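Local atomic coordinates of transcriptional regulator, MarR family (Bacillus cereus, PDB entry 4XRF), a protein that probably binds DNA through a winged helix-turn-helix fold as a transcription factor of the MarR family, and here carries isoquinoline and lauric acid as pseudoligands. Residues L22-Q25 with M26-G30; E103-T106 with A107-E110; L119-Q122 with E123-L127; F131-L134 with E135-C139. One frame throughout, in Å; residues are numbered along the deposited sequence. Where two conformers were deposited one is given.

Interaction 1. Residues L22-Q25 with M26-G30; sequences LLEQ and MQATG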
loop_
_atom_site.group_PDB
_atom_site.type_symbol
_atom_site.label_atom_id
_atom_site.label_comp_id
_atom_site.label_asym_id
_atom_site.label_seq_id
_atom_site.Cartn_x
_atom_site.Cartn_y
_atom_site.Cartn_z
ATOM N N LEU A 22 10.089 -1.877 4.588
ATOM C CA LEU A 22 10.285 -0.440 4.458
ATOM C C LEU A 22 9.395 0.303 5.441
ATOM O O LEU A 22 9.760 1.374 5.922
ATOM C CB LEU A 22 10.028 0.033 3.013
ATOM C CG LEU A 22 11.188 0.177 2.013
ATOM C CD1 LEU A 22 12.531 -0.332 2.513
ATOM C CD2 LEU A 22 10.842 -0.491 0.691
ATOM N N LEU A 23 8.231 -0.259 5.749
ATOM C CA LEU A 23 7.382 0.339 6.781
ATOM C C LEU A 23 8.066 0.232 8.152
ATOM O O LEU A 23 8.032 1.177 8.940
ATOM C CB LEU A 23 5.975 -0.273 6.797
ATOM C CG LEU A 23 5.020 0.148 7.932
ATOM C CD1 LEU A 23 4.785 1.663 7.976
ATOM C CD2 LEU A 23 3.699 -0.605 7.830
ATOM N N GLU A 24 8.700 -0.908 8.422
ATOM C CA GLU A 24 9.495 -1.070 9.642
ATOM C C GLU A 24 10.588 0.000 9.697
ATOM O O GLU A 24 10.803 0.640 10.724
ATOM C CB GLU A 24 10.115 -2.471 9.703
ATOM C CG GLU A 24 10.740 -2.837 11.056
ATOM C CD GLU A 24 12.140 -2.249 11.254
ATOM O OE1 GLU A 24 12.771 -1.810 10.267
ATOM O OE2 GLU A 24 12.623 -2.225 12.409
ATOM N N GLN A 25 11.279 0.188 8.579
ATOM C CA GLN A 25 12.371 1.140 8.533
ATOM C C GLN A 25 11.885 2.580 8.770
ATOM O O GLN A 25 12.524 3.332 9.510
ATOM C CB GLN A 25 13.150 1.002 7.221
ATOM C CG GLN A 25 14.406 1.855 7.162
ATOM C CD GLN A 25 15.380 1.337 6.124
ATOM O OE1 GLN A 25 16.135 0.386 6.366
ATOM N NE2 GLN A 25 15.352 1.953 4.955
ATOM N N MET A 26 10.749 2.914 8.172
ATOM C CA MET A 26 10.093 4.189 8.395
ATOM C C MET A 26 9.705 4.398 9.874
ATOM O O MET A 26 9.840 5.509 10.393
ATOM C CB MET A 26 8.897 4.328 7.437
ATOM C CG MET A 26 9.307 4.597 5.983
ATOM S SD MET A 26 7.974 4.649 4.747
ATOM C CE MET A 26 6.624 5.331 5.706
ATOM N N GLN A 27 9.262 3.326 10.545
ATOM C CA GLN A 27 8.916 3.335 11.959
ATOM C C GLN A 27 10.161 3.474 12.819
ATOM O O GLN A 27 10.122 4.133 13.858
ATOM C CB GLN A 27 8.189 2.036 12.369
ATOM C CG GLN A 27 6.826 1.894 11.714
ATOM C CD GLN A 27 6.148 0.582 12.029
ATOM O OE1 GLN A 27 6.780 -0.483 12.037
ATOM N NE2 GLN A 27 4.853 0.651 12.317
ATOM N N ALA A 28 11.258 2.859 12.376
ATOM C CA ALA A 28 12.468 2.832 13.184
ATOM C C ALA A 28 13.338 4.088 13.025
ATOM O O ALA A 28 14.135 4.401 13.910
ATOM C CB ALA A 28 13.271 1.552 12.920
ATOM N N THR A 29 13.169 4.814 11.920
ATOM C CA THR A 29 14.076 5.912 11.590
ATOM C C THR A 29 13.375 7.261 11.403
ATOM O O THR A 29 14.030 8.292 11.457
ATOM C CB THR A 29 14.915 5.616 10.319
ATOM O OG1 THR A 29 14.048 5.521 9.182
ATOM C CG2 THR A 29 15.691 4.307 10.475
ATOM N N GLY A 30 12.059 7.247 11.175
ATOM C CA GLY A 30 11.282 8.455 10.848
ATOM C C GLY A 30 11.500 9.008 9.443
ATOM O O GLY A 30 11.166 10.164 9.166
#
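The carboxylate of Glu24 meets Ala28 through one oxygen, OE2 lying 3.9 Å from Ala28 CB, while the amide of Gln27 is laid back along the helix with OE1 3.7 Å from Glu24 CA. With chi1 at -66° Gln27 CG lies beside its own backbone N, 3.1 Å from Leu23 O, and the extended chain beyond it carries the amide back to Glu24. Leu23 CD1 also touches this chain, 4.3 Å from Gln27 CG. The amide of Gln25 takes a different course: its chain leaves the helix and OE1 accepts a hydrogen bond from Asn109 N. The regular backbone ladder includes Met26 N to Leu22 O and Ala28 N to Glu24 O. On the last turn, Gln25 O receives the hydroxyl of Thr29, OG1 at 2.7 Å, 41° above the carbonyl plane. With chi1 at 65°, Thr29 OG1 sits between its own N and carbonyl carbon and points back up the helix. The backbone N of Thr29 adds a weak bond to the same oxygen. On another flank, Gln27 O is bonded by Gln35 and Gln74 of the second subunit. The arrangement is that of a helix C-terminus: helix 4-29 finishes with Thr29 bonded back to the preceding turn, and Gly30, at positive phi, turns the chain out of the helix.

Interaction 2. Residues E103-T106 with A107-E110; sequences EAMT and ARNE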
loop_
_atom_site.group_PDB
_atom_site.type_symbol
_atom_site.label_atom_id
_atom_site.label_comp_id
_atom_site.label_asym_id
_atom_site.label_seq_id
_atom_site.Cartn_x
_atom_site.Cartn_y
_atom_site.Cartn_z
ATOM N N GLU A 103 21.716 7.990 13.430
ATOM C CA GLU A 103 20.759 7.098 14.075
ATOM C C GLU A 103 20.099 6.150 13.057
ATOM O O GLU A 103 20.042 4.945 13.279
ATOM C CB GLU A 103 19.720 7.932 14.827
ATOM C CG GLU A 103 18.498 7.171 15.327
ATOM C CD GLU A 103 17.368 8.127 15.686
ATOM O OE1 GLU A 103 17.394 8.673 16.817
ATOM O OE2 GLU A 103 16.467 8.343 14.834
ATOM N N ALA A 104 19.634 6.699 11.935
ATOM C CA ALA A 104 19.056 5.899 10.850
ATOM C C ALA A 104 19.999 4.818 10.300
ATOM O O ALA A 104 19.563 3.714 9.965
ATOM C CB ALA A 104 18.570 6.799 9.720
ATOM N N MET A 105 21.275 5.166 10.177
ATOM C CA MET A 105 22.340 4.228 9.837
ATOM C C MET A 105 22.259 2.956 10.689
ATOM O O MET A 105 22.218 1.845 10.160
ATOM C CB MET A 105 23.680 4.905 10.111
ATOM C CG MET A 105 24.807 4.555 9.172
ATOM S SD MET A 105 24.700 5.610 7.723
ATOM C CE MET A 105 24.090 4.419 6.537
ATOM N N THR A 106 22.231 3.139 12.008
ATOM C CA THR A 106 22.278 2.033 12.953
ATOM C C THR A 106 20.947 1.277 13.025
ATOM O O THR A 106 20.931 0.082 13.292
ATOM C CB THR A 106 22.686 2.500 14.372
ATOM O OG1 THR A 106 21.625 3.273 14.949
ATOM C CG2 THR A 106 23.971 3.343 14.338
ATOM N N ALA A 107 19.839 1.973 12.775
ATOM C CA ALA A 107 18.511 1.371 12.901
ATOM C C ALA A 107 17.935 0.862 11.568
ATOM O O ALA A 107 16.725 0.643 11.447
ATOM C CB ALA A 107 17.552 2.342 13.582
ATOM N N ARG A 108 18.799 0.656 10.577
ATOM C CA ARG A 108 18.362 0.176 9.258
ATOM C C ARG A 108 17.768 -1.230 9.342
ATOM O O ARG A 108 18.200 -2.037 10.161
ATOM C CB ARG A 108 19.521 0.188 8.253
ATOM C CG ARG A 108 20.676 -0.748 8.595
ATOM C CD ARG A 108 21.663 -0.872 7.444
ATOM N NE ARG A 108 22.270 0.410 7.057
ATOM C CZ ARG A 108 21.924 1.123 5.986
ATOM N NH1 ARG A 108 20.958 0.701 5.175
ATOM N NH2 ARG A 108 22.543 2.264 5.719
ATOM N N ASN A 109 16.782 -1.511 8.488
ATOM C CA ASN A 109 16.143 -2.824 8.463
ATOM C C ASN A 109 17.155 -3.914 8.077
ATOM O O ASN A 109 17.800 -3.830 7.025
ATOM C CB ASN A 109 14.911 -2.833 7.545
ATOM C CG ASN A 109 14.213 -4.180 7.532
ATOM O OD1 ASN A 109 13.208 -4.384 8.222
ATOM N ND2 ASN A 109 14.767 -5.124 6.782
ATOM N N GLU A 110 17.292 -4.914 8.945
ATOM C CA GLU A 110 18.316 -5.957 8.797
ATOM C C GLU A 110 17.964 -7.045 7.783
ATOM O O GLU A 110 18.858 -7.698 7.237
ATOM C CB GLU A 110 18.673 -6.589 10.160
ATOM C CG GLU A 110 19.561 -5.708 11.038
ATOM C CD GLU A 110 20.967 -5.509 10.472
ATOM O OE1 GLU A 110 21.752 -6.485 10.472
ATOM O OE2 GLU A 110 21.293 -4.375 10.039
HETATM O O HOH W 1 19.440 -2.255 12.636
#
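Backbone bonding joins Glu103 to Ala107: Ala107 N donates to Glu103 O at 3.0 Å and makes a second, weak bond to Ala104 O. Side-chain bonding adds to the first acceptor. Thr106 OG1 donates to Glu103 O at 2.8 Å, its chi1 of 70° turning the hydroxyl back to the start of this last turn, so one carbonyl takes two firm donors. Water completes the polar set, donating to both Thr106 O and Arg108 O at 2.8 Å each; it bridges carbonyls on the two sides of the helix end. In van der Waals contact, the Arg108 chain passes the last turn, CG 3.4 Å from Met105 O; the Met105 and Arg108 side chains run side by side in the same direction. Arg108 bends at chi3, and its guanidinium goes on to a salt bridge with Asp5 of the third subunit. Ala104 and Ala107 both pack on Thr29 of helix 4-29. Chemically, helix 95-106 ends with its last turn bonded back on Glu103 O and a water linking two carbonyls where the regular ladder stops. The local contact is thus held by backbone, hydroxyl and water bonds, while Arg108 uses its charge across the subunit interface.

Interaction 3. Residues L119-Q122 with E123-L127; sequences LELQ and EREDL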
loop_
_atom_site.group_PDB
_atom_site.type_symbol
_atom_site.label_atom_id
_atom_site.label_comp_id
_atom_site.label_asym_id
_atom_site.label_seq_id
_atom_site.Cartn_x
_atom_site.Cartn_y
_atom_site.Cartn_z
ATOM N N LEU A 119 23.780 -10.383 -2.990
ATOM C CA LEU A 119 24.142 -9.900 -4.322
ATOM C C LEU A 119 25.572 -9.399 -4.289
ATOM O O LEU A 119 25.939 -8.626 -3.395
ATOM C CB LEU A 119 23.220 -8.766 -4.794
ATOM C CG LEU A 119 21.701 -8.951 -4.909
ATOM C CD1 LEU A 119 21.068 -7.648 -5.360
ATOM C CD2 LEU A 119 21.318 -10.083 -5.852
ATOM N N GLU A 120 26.370 -9.837 -5.262
ATOM C CA GLU A 120 27.685 -9.250 -5.543
ATOM C C GLU A 120 27.603 -7.733 -5.646
ATOM O O GLU A 120 26.580 -7.201 -6.079
ATOM C CB GLU A 120 28.202 -9.764 -6.876
ATOM C CG GLU A 120 29.246 -10.855 -6.774
ATOM C CD GLU A 120 29.405 -11.587 -8.087
ATOM O OE1 GLU A 120 28.978 -11.026 -9.124
ATOM O OE2 GLU A 120 29.933 -12.722 -8.081
ATOM N N LEU A 121 28.687 -7.054 -5.266
ATOM C CA LEU A 121 28.836 -5.614 -5.461
ATOM C C LEU A 121 28.519 -5.213 -6.904
ATOM O O LEU A 121 27.760 -4.270 -7.131
ATOM C CB LEU A 121 30.237 -5.143 -5.050
ATOM C CG LEU A 121 30.614 -3.673 -5.281
ATOM C CD1 LEU A 121 29.773 -2.712 -4.461
ATOM C CD2 LEU A 121 32.086 -3.463 -4.971
ATOM N N GLN A 122 29.067 -5.960 -7.862
ATOM C CA GLN A 122 28.791 -5.738 -9.284
ATOM C C GLN A 122 27.306 -5.923 -9.671
ATOM O O GLN A 122 26.801 -5.215 -10.536
ATOM C CB GLN A 122 29.742 -6.562 -10.181
ATOM C CG GLN A 122 29.889 -8.046 -9.828
ATOM C CD GLN A 122 31.092 -8.385 -8.933
ATOM O OE1 GLN A 122 31.341 -7.738 -7.909
ATOM N NE2 GLN A 122 31.824 -9.429 -9.313
ATOM N N GLU A 123 26.607 -6.853 -9.025
ATOM C CA GLU A 123 25.164 -7.030 -9.251
ATOM C C GLU A 123 24.342 -5.876 -8.674
ATOM O O GLU A 123 23.351 -5.487 -9.262
ATOM C CB GLU A 123 24.661 -8.367 -8.688
ATOM C CG GLU A 123 25.178 -9.590 -9.435
ATOM C CD GLU A 123 24.788 -10.901 -8.771
ATOM O OE1 GLU A 123 24.855 -11.010 -7.516
ATOM O OE2 GLU A 123 24.429 -11.847 -9.513
ATOM N N ARG A 124 24.755 -5.351 -7.522
ATOM C CA ARG A 124 24.143 -4.160 -6.939
ATOM C C ARG A 124 24.317 -2.939 -7.832
ATOM O O ARG A 124 23.371 -2.162 -7.998
ATOM C CB ARG A 124 24.690 -3.882 -5.545
ATOM C CG ARG A 124 23.999 -4.697 -4.465
ATOM C CD ARG A 124 24.705 -4.539 -3.139
ATOM N NE ARG A 124 25.759 -5.527 -2.972
ATOM C CZ ARG A 124 26.820 -5.362 -2.192
ATOM N NH1 ARG A 124 26.991 -4.240 -1.509
ATOM N NH2 ARG A 124 27.721 -6.318 -2.109
ATOM N N GLU A 125 25.510 -2.794 -8.418
ATOM C CA GLU A 125 25.788 -1.716 -9.377
ATOM C C GLU A 125 24.867 -1.816 -10.605
ATOM O O GLU A 125 24.305 -0.805 -11.027
ATOM C CB GLU A 125 27.276 -1.683 -9.789
ATOM C CG GLU A 125 28.219 -1.331 -8.638
ATOM C CD GLU A 125 29.714 -1.431 -8.959
ATOM O OE1 GLU A 125 30.156 -2.382 -9.659
ATOM O OE2 GLU A 125 30.466 -0.550 -8.474
ATOM N N ASP A 126 24.697 -3.031 -11.144
ATOM C CA ASP A 126 23.787 -3.293 -12.281
ATOM C C ASP A 126 22.338 -2.895 -11.970
ATOM O O ASP A 126 21.686 -2.245 -12.775
ATOM C CB ASP A 126 23.786 -4.780 -12.672
ATOM C CG ASP A 126 25.099 -5.248 -13.298
ATOM O OD1 ASP A 126 25.751 -4.466 -14.038
ATOM O OD2 ASP A 126 25.466 -6.429 -13.065
ATOM N N LEU A 127 21.841 -3.321 -10.812
ATOM C CA LEU A 127 20.479 -3.021 -10.388
ATOM C C LEU A 127 20.315 -1.511 -10.230
ATOM O O LEU A 127 19.332 -0.921 -10.698
ATOM C CB LEU A 127 20.161 -3.745 -9.066
ATOM C CG LEU A 127 18.719 -3.770 -8.559
ATOM C CD1 LEU A 127 17.800 -4.483 -9.541
ATOM C CD2 LEU A 127 18.640 -4.432 -7.185
#
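Leu119 O is gripped by two nitrogens of Arg124, NE at 3.1 Å and NH2 at 3.2 Å, so the guanidinium approaches one oxygen side-on. The two donors do not come alike: NH2 lies in the carbonyl plane, whereas NE stands 45° above it. A bend at chi3 (-89°) folds the arginine back toward the start of the helix, and Leu121 CA rests over one guanidinium face, 3.4 Å above the plane and offset toward the rim. The remaining nitrogen, Arg124 NH1, donates to Thr2 O of the third subunit. A second side chain also reaches back. Glu123 OE1 accepts from Glu120 N at 3.0 Å on its anti side, and since Glu120 is the N-cap of helix 121-139 and Glu123 the third residue of its first turn, this is the side-chain-to-N-cap half of a capping box. The carboxylate thus ties down an amide that lies ahead of the helical ladder, in the region where the helix dipole would probably welcome negative charge. Its OE1 also forms a salt bridge to Lys133 of the third subunit, which may offset the nearby carboxylate of Glu120, whose OE1 is 4.4 Å away. Ordinary ladder bonds begin at Arg124 N to Glu120 O and continue with Glu125 N to Leu121 O and Asp126 N to Gln122 O. On the buried flank Leu119 CD1 lies 4.4 Å from Leu127 CD2, and Leu119 also packs on Ile137 of the third subunit.

Interaction 4. Residues F131-L134 with E135-C139; sequences FEKL and ETIIC. With ISQ (isoquinoline), chain E.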
loop_
_atom_site.group_PDB
_atom_site.type_symbol
_atom_site.label_atom_id
_atom_site.label_comp_id
_atom_site.label_asym_id
_atom_site.label_seq_id
_atom_site.Cartn_x
_atom_site.Cartn_y
_atom_site.Cartn_z
ATOM N N PHE A 131 17.736 0.856 -12.222
ATOM C CA PHE A 131 16.764 1.659 -11.483
ATOM C C PHE A 131 16.897 3.151 -11.812
ATOM O O PHE A 131 15.899 3.859 -11.915
ATOM C CB PHE A 131 16.908 1.441 -9.970
ATOM C CG PHE A 131 16.232 0.203 -9.461
ATOM C CD1 PHE A 131 15.723 -0.753 -10.328
ATOM C CD2 PHE A 131 16.139 -0.025 -8.094
ATOM C CE1 PHE A 131 15.123 -1.907 -9.849
ATOM C CE2 PHE A 131 15.541 -1.170 -7.605
ATOM C CZ PHE A 131 15.025 -2.114 -8.480
ATOM N N GLU A 132 18.130 3.623 -11.950
ATOM C CA GLU A 132 18.371 5.016 -12.318
ATOM C C GLU A 132 17.821 5.269 -13.728
ATOM O O GLU A 132 17.195 6.300 -13.990
ATOM C CB GLU A 132 19.867 5.354 -12.235
ATOM C CG GLU A 132 20.390 5.474 -10.807
ATOM C CD GLU A 132 21.908 5.591 -10.718
ATOM O OE1 GLU A 132 22.604 5.381 -11.731
ATOM O OE2 GLU A 132 22.415 5.898 -9.615
ATOM N N LYS A 133 18.017 4.304 -14.621
ATOM C CA LYS A 133 17.468 4.438 -15.965
ATOM C C LYS A 133 15.935 4.448 -15.916
ATOM O O LYS A 133 15.313 5.322 -16.521
ATOM C CB LYS A 133 17.988 3.349 -16.909
ATOM C CG LYS A 133 17.872 3.772 -18.361
ATOM C CD LYS A 133 18.283 2.684 -19.340
ATOM C CE LYS A 133 18.315 3.276 -20.749
ATOM N NZ LYS A 133 18.296 2.207 -21.781
ATOM N N LEU A 134 15.340 3.495 -15.188
ATOM C CA LEU A 134 13.882 3.453 -15.037
ATOM C C LEU A 134 13.319 4.745 -14.438
ATOM O O LEU A 134 12.319 5.266 -14.921
ATOM C CB LEU A 134 13.426 2.266 -14.193
ATOM C CG LEU A 134 13.022 0.981 -14.923
ATOM C CD1 LEU A 134 12.632 -0.053 -13.881
ATOM C CD2 LEU A 134 11.876 1.233 -15.901
ATOM N N GLU A 135 13.964 5.250 -13.392
ATOM C CA GLU A 135 13.567 6.535 -12.818
ATOM C C GLU A 135 13.608 7.674 -13.836
ATOM O O GLU A 135 12.688 8.503 -13.886
ATOM C CB GLU A 135 14.400 6.896 -11.585
ATOM C CG GLU A 135 13.884 8.135 -10.862
ATOM C CD GLU A 135 12.550 7.905 -10.160
ATOM O OE1 GLU A 135 11.527 7.656 -10.841
ATOM O OE2 GLU A 135 12.519 7.983 -8.916
ATOM N N THR A 136 14.668 7.710 -14.636
ATOM C CA THR A 136 14.822 8.719 -15.692
ATOM C C THR A 136 13.702 8.631 -16.731
ATOM O O THR A 136 13.193 9.658 -17.204
ATOM C CB THR A 136 16.192 8.593 -16.400
ATOM O OG1 THR A 136 17.231 8.826 -15.444
ATOM C CG2 THR A 136 16.337 9.621 -17.513
ATOM N N ILE A 137 13.330 7.399 -17.075
ATOM C CA ILE A 137 12.287 7.156 -18.069
ATOM C C ILE A 137 10.956 7.647 -17.508
ATOM O O ILE A 137 10.207 8.327 -18.193
ATOM C CB ILE A 137 12.202 5.651 -18.431
ATOM C CG1 ILE A 137 13.448 5.227 -19.227
ATOM C CG2 ILE A 137 10.929 5.369 -19.227
ATOM C CD1 ILE A 137 13.692 3.726 -19.240
ATOM N N ILE A 138 10.696 7.318 -16.246
ATOM C CA ILE A 138 9.455 7.691 -15.572
ATOM C C ILE A 138 9.338 9.201 -15.310
ATOM O O ILE A 138 8.275 9.776 -15.519
ATOM C CB ILE A 138 9.255 6.897 -14.257
ATOM C CG1 ILE A 138 8.950 5.429 -14.563
ATOM C CG2 ILE A 138 8.110 7.494 -13.446
ATOM C CD1 ILE A 138 9.225 4.481 -13.411
ATOM N N CYS A 139 10.425 9.843 -14.882
ATOM C CA CYS A 139 10.365 11.251 -14.463
ATOM C C CYS A 139 10.633 12.262 -15.569
ATOM O O CYS A 139 10.424 13.458 -15.371
ATOM C CB CYS A 139 11.295 11.520 -13.283
ATOM S SG CYS A 139 10.814 10.652 -11.782
HETATM C C1 ISQ E . 8.024 -2.660 -10.331
HETATM N N2 ISQ E . 8.046 -3.150 -11.590
HETATM C C3 ISQ E . 9.167 -3.160 -12.346
HETATM C C4 ISQ E . 10.381 -2.646 -11.876
HETATM C C4A ISQ E . 10.433 -2.124 -10.587
HETATM C C5 ISQ E . 11.599 -1.594 -10.051
HETATM C C6 ISQ E . 11.583 -1.087 -8.748
HETATM C C7 ISQ E . 10.418 -1.095 -7.975
HETATM C C8 ISQ E . 9.220 -1.612 -8.474
HETATM C C8A ISQ E . 9.190 -2.134 -9.768
#
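Ile137 lies back over the preceding turn, against Lys133 and Leu134. Its CB is 3.5 Å from Leu134 O. CG1, which a chi1 of -70° sets anti to the carbonyl carbon, moves over to Lys133 O at 3.3 Å, and CD1 at the tip stays beside that oxygen while also touching Lys133 CG at 4.3 Å. The branched chain therefore lines the carbonyl that its own backbone N is bonded to. Ile137 also packs on His118 of the third subunit. One residue back along the chain, Thr136 binds Glu132 O twice, through its backbone N at 3.0 Å and through OG1 at 2.9 Å, the two donors arriving from opposite faces of the carbonyl plane. The hydroxyl is thus occupied within the helix itself, one turn back. Further bonds from Glu135 N to Phe131 O and from Ile138 N to Leu134 O continue the regular ladder. Isoquinoline is met from 131-134. Phe131 brings the far end of its ring to it, CE1 standing 3.5 Å from C5 and CZ 3.6 Å from C6, in an oblique approach; a second isoquinoline also touches Phe131. Leu134 CD1 is at 4.0 Å from isoquinoline C4, a looser touch from an aliphatic branch. Both contacts are carbon to carbon, as suits a flat, largely apolar ligand. Phe131 also packs on Ala11 of the third subunit, and this stretch of helix 121-139 forms part of the isoquinoline pocket, which also includes Gln8 and Ala11, next to that subunit.

The four contacts come in series along the chain: interaction 1 closes helix 4-29, interaction 2 ends helix 95-106 and leads into helix 110-116, and interactions 3 and 4 lie at the start and toward the end of helix 121-139, their centres about 18 Å apart. Interactions 1 and 2 touch, centres about 9 Å apart, and both reach the second subunit. Interaction 4 lies on the opposite side of the chain's centre from both, its centre about 25 Å from that of interaction 1. All four have contacts with the third subunit, interaction 1 through Leu22, so these helix ends and the long final helix contribute to the subunit interfaces, with interaction 4 lining an isoquinoline site.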